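Local coordinates for protein Isomerase/lactonizing enzyme (Agrobacterium fabrum str. C58, PDB 2NQL) that belongs to the mandelate racemase/muconate lactonizing enzyme family of the enolase superfamily, pairing an N-terminal capping domain with a barrel domain that holds a sodium ion, at residues A[77-86]-A[118-126]. Sequence-based numbering, arbitrary orientation.
Sequences AVAALINDLL and FYVDALAAL
L86 pushes its two methyls into a hollow formed by Y119, A122, L123 and L126, with CD1 3.6 Å from A122 CB. A122 itself sits as a knob among V78, L81, I82 and L86. Near this small residue the backbones draw together, V78 CA lying 5.3 Å from A122 CA, and the axes of segments 77-86 and 118-126 cross at -63°. A chi1 of -165° sets the Y119 ring opposite its own amide nitrogen, so that its end comes up against L81, L85 and L86; L85 CD2 lies at the ring edge, in its plane, 3.9 Å from Y119 CE1. The Y119 hydroxyl is hydrogen-bonded to L105 O, which ties the ring to helix 98-109. At the other end A77 CB lies over the rim of one F118 face, while V78 CG2 reaches the ring edge and packs 3.8 Å from D121 CB. D121 OD1 is hydrogen-bonded to H292 and OD2 to Y114 of the second subunit. Within 81-86 the backbone opens into a pi turn, and L81 O takes bonds from both L85 N and L86 N. I82 and L126 also touch V8 of strand 5-15, so the helix pair packs on the antiparallel sheet of the N-terminal capping domain. Cohesion between the two helices therefore rests on apolar packing, with the polar groups of Y119 and D121 bonded elsewhere.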
loop_
_atom_site.group_PDB
_atom_site.type_symbol
_atom_site.label_atom_id
_atom_site.label_comp_id
_atom_site.label_asym_id
_atom_site.label_seq_id
_atom_site.Cartn_x
_atom_site.Cartn_y
_atom_site.Cartn_z
ATOM N N ALA A 77 9.937 -2.957 8.453
ATOM C CA ALA A 77 9.199 -3.261 7.221
ATOM C C ALA A 77 9.979 -2.810 5.970
ATOM O O ALA A 77 10.310 -3.638 5.087
ATOM C CB ALA A 77 7.810 -2.655 7.265
ATOM N N VAL A 78 10.337 -1.520 5.901
ATOM C CA VAL A 78 11.194 -1.048 4.813
ATOM C C VAL A 78 12.544 -1.763 4.787
ATOM O O VAL A 78 13.033 -2.140 3.687
ATOM C CB VAL A 78 11.375 0.500 4.810
ATOM C CG1 VAL A 78 12.559 0.923 3.945
ATOM C CG2 VAL A 78 10.111 1.165 4.295
ATOM N N ALA A 79 13.154 -1.942 5.963
ATOM C CA ALA A 79 14.459 -2.607 6.069
ATOM C C ALA A 79 14.389 -4.031 5.520
ATOM O O ALA A 79 15.272 -4.429 4.776
ATOM C CB ALA A 79 14.947 -2.634 7.491
ATOM N N ALA A 80 13.317 -4.756 5.840
ATOM C CA ALA A 80 13.152 -6.118 5.279
ATOM C C ALA A 80 13.003 -6.086 3.770
ATOM O O ALA A 80 13.629 -6.886 3.067
ATOM C CB ALA A 80 11.946 -6.826 5.928
ATOM N N LEU A 81 12.180 -5.175 3.264
ATOM C CA LEU A 81 11.972 -5.062 1.815
ATOM C C LEU A 81 13.300 -4.825 1.118
ATOM O O LEU A 81 13.618 -5.480 0.113
ATOM C CB LEU A 81 10.955 -3.947 1.490
ATOM C CG LEU A 81 9.525 -4.319 1.895
ATOM C CD1 LEU A 81 8.600 -3.119 1.774
ATOM C CD2 LEU A 81 8.992 -5.444 0.980
ATOM N N ILE A 82 14.099 -3.911 1.664
ATOM C CA ILE A 82 15.358 -3.593 1.004
ATOM C C ILE A 82 16.363 -4.749 1.140
ATOM O O ILE A 82 16.912 -5.202 0.121
ATOM C CB ILE A 82 15.939 -2.232 1.486
ATOM C CG1 ILE A 82 14.969 -1.099 1.079
ATOM C CG2 ILE A 82 17.355 -2.018 0.898
ATOM C CD1 ILE A 82 15.380 0.300 1.633
ATOM N N ASN A 83 16.577 -5.239 2.364
ATOM C CA ASN A 83 17.596 -6.277 2.605
ATOM C C ASN A 83 17.243 -7.632 1.949
ATOM O O ASN A 83 18.132 -8.314 1.400
ATOM C CB ASN A 83 17.851 -6.494 4.092
ATOM C CG ASN A 83 18.581 -5.305 4.728
ATOM O OD1 ASN A 83 19.490 -4.720 4.122
ATOM N ND2 ASN A 83 18.171 -4.941 5.936
ATOM N N ASP A 84 15.967 -8.002 2.010
ATOM C CA ASP A 84 15.551 -9.323 1.487
ATOM C C ASP A 84 15.397 -9.323 -0.023
ATOM O O ASP A 84 15.768 -10.293 -0.688
ATOM C CB ASP A 84 14.235 -9.813 2.126
ATOM C CG ASP A 84 13.797 -11.197 1.576
ATOM O OD1 ASP A 84 14.525 -12.176 1.785
ATOM O OD2 ASP A 84 12.755 -11.270 0.903
ATOM N N LEU A 85 14.814 -8.251 -0.550
ATOM C CA LEU A 85 14.343 -8.214 -1.924
ATOM C C LEU A 85 15.023 -7.164 -2.791
ATOM O O LEU A 85 15.559 -7.481 -3.851
ATOM C CB LEU A 85 12.821 -8.030 -1.982
ATOM C CG LEU A 85 12.203 -7.748 -3.365
ATOM C CD1 LEU A 85 12.287 -8.972 -4.327
ATOM C CD2 LEU A 85 10.765 -7.190 -3.292
ATOM N N LEU A 86 14.968 -5.899 -2.380
ATOM C CA LEU A 86 15.157 -4.835 -3.367
ATOM C C LEU A 86 16.634 -4.561 -3.656
ATOM O O LEU A 86 16.997 -4.269 -4.794
ATOM C CB LEU A 86 14.463 -3.549 -2.907
ATOM C CG LEU A 86 12.951 -3.612 -2.816
ATOM C CD1 LEU A 86 12.459 -2.445 -1.936
ATOM C CD2 LEU A 86 12.336 -3.535 -4.230
ATOM N N PHE A 118 4.374 0.843 2.343
ATOM C CA PHE A 118 5.777 0.599 2.672
ATOM C C PHE A 118 6.628 0.239 1.468
ATOM O O PHE A 118 7.814 0.510 1.460
ATOM C CB PHE A 118 5.904 -0.505 3.726
ATOM C CG PHE A 118 5.328 -0.101 5.063
ATOM C CD1 PHE A 118 6.041 0.743 5.900
ATOM C CD2 PHE A 118 4.053 -0.554 5.452
ATOM C CE1 PHE A 118 5.505 1.142 7.146
ATOM C CE2 PHE A 118 3.514 -0.172 6.683
ATOM C CZ PHE A 118 4.243 0.695 7.524
ATOM N N TYR A 119 6.032 -0.413 0.476
ATOM C CA TYR A 119 6.798 -0.778 -0.711
ATOM C C TYR A 119 7.333 0.468 -1.418
ATOM O O TYR A 119 8.533 0.543 -1.689
ATOM C CB TYR A 119 5.961 -1.597 -1.697
ATOM C CG TYR A 119 6.820 -2.289 -2.738
ATOM C CD1 TYR A 119 7.648 -3.333 -2.383
ATOM C CD2 TYR A 119 6.776 -1.900 -4.098
ATOM C CE1 TYR A 119 8.436 -4.004 -3.340
ATOM C CE2 TYR A 119 7.574 -2.552 -5.069
ATOM C CZ TYR A 119 8.383 -3.610 -4.676
ATOM O OH TYR A 119 9.177 -4.298 -5.569
ATOM N N VAL A 120 6.459 1.446 -1.654
ATOM C CA VAL A 120 6.908 2.688 -2.275
ATOM C C VAL A 120 7.777 3.534 -1.346
ATOM O O VAL A 120 8.687 4.205 -1.820
ATOM C CB VAL A 120 5.805 3.458 -3.069
ATOM C CG1 VAL A 120 6.378 4.755 -3.761
ATOM C CG2 VAL A 120 5.234 2.537 -4.179
ATOM N N ASP A 121 7.562 3.447 -0.027
ATOM C CA ASP A 121 8.492 4.107 0.917
ATOM C C ASP A 121 9.910 3.595 0.625
ATOM O O ASP A 121 10.865 4.382 0.499
ATOM C CB ASP A 121 8.170 3.754 2.381
ATOM C CG ASP A 121 7.047 4.581 2.984
ATOM O OD1 ASP A 121 6.506 5.505 2.347
ATOM O OD2 ASP A 121 6.683 4.230 4.140
ATOM N N ALA A 122 10.038 2.272 0.520
ATOM C CA ALA A 122 11.334 1.646 0.274
ATOM C C ALA A 122 11.935 2.099 -1.048
ATOM O O ALA A 122 13.128 2.429 -1.106
ATOM C CB ALA A 122 11.233 0.108 0.332
ATOM N N LEU A 123 11.108 2.110 -2.092
ATOM C CA LEU A 123 11.542 2.545 -3.414
ATOM C C LEU A 123 11.982 3.998 -3.392
ATOM O O LEU A 123 12.933 4.355 -4.069
ATOM C CB LEU A 123 10.469 2.333 -4.457
ATOM C CG LEU A 123 9.936 0.900 -4.693
ATOM C CD1 LEU A 123 8.967 0.886 -5.907
ATOM C CD2 LEU A 123 11.083 -0.113 -4.864
ATOM N N ALA A 124 11.296 4.811 -2.592
ATOM C CA ALA A 124 11.617 6.236 -2.463
ATOM C C ALA A 124 13.048 6.425 -1.959
ATOM O O ALA A 124 13.834 7.215 -2.543
ATOM C CB ALA A 124 10.590 6.924 -1.522
ATOM N N ALA A 125 13.408 5.699 -0.899
ATOM C CA ALA A 125 14.760 5.789 -0.370
ATOM C C ALA A 125 15.837 5.369 -1.385
ATOM O O ALA A 125 16.867 6.041 -1.536
ATOM C CB ALA A 125 14.890 5.032 0.949
ATOM N N LEU A 126 15.590 4.274 -2.104
ATOM C CA LEU A 126 16.527 3.809 -3.118
ATOM C C LEU A 126 16.645 4.779 -4.286
ATOM O O LEU A 126 17.725 4.946 -4.831
ATOM C CB LEU A 126 16.078 2.425 -3.641
ATOM C CG LEU A 126 16.118 1.346 -2.554
ATOM C CD1 LEU A 126 15.426 0.022 -3.048
ATOM C CD2 LEU A 126 17.541 1.036 -1.971
#